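Local coordinates for protein 3-dehydroshikimate dehydratase (Pseudomonas putida, PDB 5HMQ) that converts 3-dehydroshikimate to protocatechuate and water in a metal-dependent N-terminal barrel, fused to a C-terminal hydroxyphenylpyruvate dioxygenase-like domain, at residues 316-324 with 433-441. Sequence-based numbering, arbitrary orientation.
Sequences WLKRLGFAE and NATATGGLR
The carbonyl of Gly321 receives two amides from the chain passing it: Thr437 N donates to Gly321 O at 3.2 Å, from above the carbonyl plane, and Gly438 N adds a weak, longer bond. Gly321 closes helix 307-319 in a Schellman motif, with Gly321 N bonded to Lys318 O and Phe322 N to Leu317 O. Its positive phi (103°) suits glycine, as does the closeness of Gly438, whose CA lies 4.3 Å from Gly321 CA; a glycine on each side lets the two backbones come together. The contact joins the two halves of the dioxygenase-like region: 316-324 belongs to the first VOC module, and 433-441 runs as a loop into strand 440-450, in the sheet of the second.

A water reinforces the polar seam. It donates to Phe322 O and, weakly, to Lys318 O, and it is hydrogen-bonded to Thr437 OG1 (2.9 Å). With chi1 at 62°, Thr437 turns its hydroxyl back over its own backbone, which leaves OG1 3.5 Å from Gly321 CA.

Beyond the helix end, Ala323 starts strand 323-328 and aims its methyl at the 434-436 loop, where the small methyls of Ala323 and Ala434 let the backbones run close: Ala323 CB meets Ala434 CB at 3.8 Å and Thr435 O at 3.2 Å. On the buried flank, Leu440 points its side chain toward 316-324 and also packs on Ile341 and Ile602. Leu320 O accepts a hydrogen bond from Gln338 NE2, while Gln338 OE1 receives Leu440 N, so one amide side chain ties both segments together. Leu440 CD1 lies 3.4 Å from Leu320 O and meets the Phe322 ring obliquely, 4.3 Å from Phe322 CE1.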
# COMPACT_ATOMS: atom_id res chain seq x y z
N TRP C 316 -20.78 -12.07 -25.10
CA TRP C 316 -21.25 -12.39 -23.76
C TRP C 316 -22.55 -11.66 -23.46
O TRP C 316 -23.49 -12.24 -22.90
CB TRP C 316 -20.18 -12.02 -22.73
CG TRP C 316 -19.20 -13.12 -22.48
CD1 TRP C 316 -18.36 -13.69 -23.38
CD2 TRP C 316 -18.91 -13.73 -21.22
NE1 TRP C 316 -17.58 -14.65 -22.77
CE2 TRP C 316 -17.90 -14.69 -21.44
CE3 TRP C 316 -19.41 -13.57 -19.92
CZ2 TRP C 316 -17.38 -15.48 -20.42
CZ3 TRP C 316 -18.90 -14.36 -18.91
CH2 TRP C 316 -17.90 -15.30 -19.16
N LEU C 317 -22.63 -10.39 -23.85
CA LEU C 317 -23.82 -9.61 -23.54
C LEU C 317 -25.03 -9.98 -24.40
O LEU C 317 -26.16 -10.01 -23.89
CB LEU C 317 -23.49 -8.12 -23.62
CG LEU C 317 -22.42 -7.62 -22.63
CD1 LEU C 317 -21.87 -6.25 -23.02
CD2 LEU C 317 -22.92 -7.61 -21.19
N LYS C 318 -24.89 -10.27 -25.67
CA LYS C 318 -26.07 -10.85 -26.35
C LYS C 318 -26.47 -12.23 -25.81
O LYS C 318 -27.67 -12.50 -25.65
CB LYS C 318 -25.94 -10.70 -27.87
CG LYS C 318 -24.55 -10.79 -28.39
CD LYS C 318 -24.30 -10.21 -29.79
CE LYS C 318 -22.90 -10.27 -30.28
NZ LYS C 318 -22.63 -11.48 -30.99
N ARG C 319 -25.51 -13.11 -25.49
CA ARG C 319 -25.95 -14.36 -24.87
C ARG C 319 -26.67 -14.10 -23.54
O ARG C 319 -27.57 -14.87 -23.17
CB ARG C 319 -24.79 -15.31 -24.68
CG ARG C 319 -24.07 -15.59 -25.97
CD ARG C 319 -22.89 -16.51 -25.77
NE ARG C 319 -22.33 -16.97 -27.04
CZ ARG C 319 -21.17 -16.55 -27.54
NH1 ARG C 319 -20.44 -15.68 -26.87
NH2 ARG C 319 -20.74 -17.03 -28.70
N LEU C 320 -26.30 -13.04 -22.81
CA LEU C 320 -27.02 -12.65 -21.60
C LEU C 320 -28.29 -11.87 -21.89
O LEU C 320 -28.94 -11.40 -20.95
CB LEU C 320 -26.10 -11.83 -20.69
CG LEU C 320 -25.11 -12.65 -19.87
CD1 LEU C 320 -23.96 -11.78 -19.37
CD2 LEU C 320 -25.84 -13.32 -18.69
N GLY C 321 -28.67 -11.71 -23.16
CA GLY C 321 -29.94 -11.13 -23.52
C GLY C 321 -29.91 -9.70 -24.00
O GLY C 321 -30.98 -9.12 -24.23
N PHE C 322 -28.73 -9.10 -24.15
CA PHE C 322 -28.64 -7.72 -24.58
C PHE C 322 -28.78 -7.61 -26.09
O PHE C 322 -28.32 -8.49 -26.84
CB PHE C 322 -27.31 -7.10 -24.13
CG PHE C 322 -27.24 -6.83 -22.66
CD1 PHE C 322 -26.85 -7.83 -21.78
CD2 PHE C 322 -27.55 -5.58 -22.15
CE1 PHE C 322 -26.78 -7.59 -20.42
CE2 PHE C 322 -27.49 -5.33 -20.79
CZ PHE C 322 -27.10 -6.34 -19.92
N ALA C 323 -29.43 -6.55 -26.54
CA ALA C 323 -29.58 -6.26 -27.96
C ALA C 323 -28.55 -5.23 -28.40
O ALA C 323 -28.19 -4.33 -27.64
CB ALA C 323 -30.99 -5.74 -28.27
N GLU C 324 -28.06 -5.38 -29.63
CA GLU C 324 -27.18 -4.38 -30.23
C GLU C 324 -28.01 -3.15 -30.56
O GLU C 324 -28.67 -3.09 -31.60
CB GLU C 324 -26.51 -4.94 -31.48
CG GLU C 324 -25.66 -6.17 -31.24
CD GLU C 324 -24.85 -6.56 -32.45
OE1 GLU C 324 -23.77 -5.97 -32.66
OE2 GLU C 324 -25.29 -7.46 -33.21
N ASN C 433 -34.96 -1.55 -34.54
CA ASN C 433 -35.42 -2.93 -34.59
C ASN C 433 -34.66 -3.85 -33.63
O ASN C 433 -34.76 -5.07 -33.77
CB ASN C 433 -35.32 -3.51 -36.01
CG ASN C 433 -36.21 -2.78 -37.00
OD1 ASN C 433 -36.78 -1.73 -36.71
ND2 ASN C 433 -36.35 -3.36 -38.19
N ALA C 434 -33.90 -3.30 -32.69
CA ALA C 434 -33.13 -4.12 -31.75
C ALA C 434 -34.03 -5.09 -30.99
O ALA C 434 -34.19 -6.27 -31.36
CB ALA C 434 -32.40 -3.22 -30.75
N THR C 435 -34.67 -4.55 -29.92
CA THR C 435 -35.33 -5.26 -28.81
C THR C 435 -34.41 -6.28 -28.16
O THR C 435 -33.80 -7.07 -28.88
CB THR C 435 -36.56 -6.04 -29.20
OG1 THR C 435 -36.36 -6.65 -30.42
CG2 THR C 435 -37.62 -5.00 -29.53
N ALA C 436 -34.35 -6.34 -26.83
CA ALA C 436 -33.57 -7.38 -26.17
C ALA C 436 -34.28 -8.73 -26.28
O ALA C 436 -35.46 -8.81 -26.61
CB ALA C 436 -33.34 -7.03 -24.70
N THR C 437 -33.52 -9.80 -26.02
CA THR C 437 -34.06 -11.16 -26.03
C THR C 437 -34.23 -11.76 -24.64
O THR C 437 -34.75 -12.87 -24.53
CB THR C 437 -33.16 -12.08 -26.86
OG1 THR C 437 -31.86 -12.14 -26.26
CG2 THR C 437 -33.02 -11.56 -28.28
N GLY C 438 -33.82 -11.06 -23.58
CA GLY C 438 -34.01 -11.53 -22.23
C GLY C 438 -34.82 -10.58 -21.35
O GLY C 438 -35.32 -9.55 -21.80
N GLY C 439 -34.92 -10.97 -20.08
CA GLY C 439 -35.69 -10.22 -19.11
C GLY C 439 -34.90 -9.70 -17.93
O GLY C 439 -35.40 -9.68 -16.81
N LEU C 440 -33.65 -9.28 -18.16
CA LEU C 440 -32.92 -8.53 -17.16
C LEU C 440 -33.37 -7.08 -17.22
O LEU C 440 -33.54 -6.52 -18.31
CB LEU C 440 -31.41 -8.61 -17.39
CG LEU C 440 -30.86 -10.01 -17.64
CD1 LEU C 440 -29.36 -9.97 -17.87
CD2 LEU C 440 -31.19 -10.91 -16.47
N ARG C 441 -33.62 -6.49 -16.07
CA ARG C 441 -34.28 -5.20 -16.09
C ARG C 441 -33.42 -4.06 -15.57
O ARG C 441 -33.45 -2.97 -16.15
CB ARG C 441 -35.60 -5.29 -15.34
CG ARG C 441 -36.48 -6.35 -16.01
CD ARG C 441 -37.93 -6.05 -15.83
NE ARG C 441 -38.17 -5.34 -14.61
CZ ARG C 441 -39.39 -5.32 -14.03
NH1 ARG C 441 -40.45 -5.92 -14.61
NH2 ARG C 441 -39.57 -4.65 -12.88
O HOH W 1 -29.82 -10.70 -27.65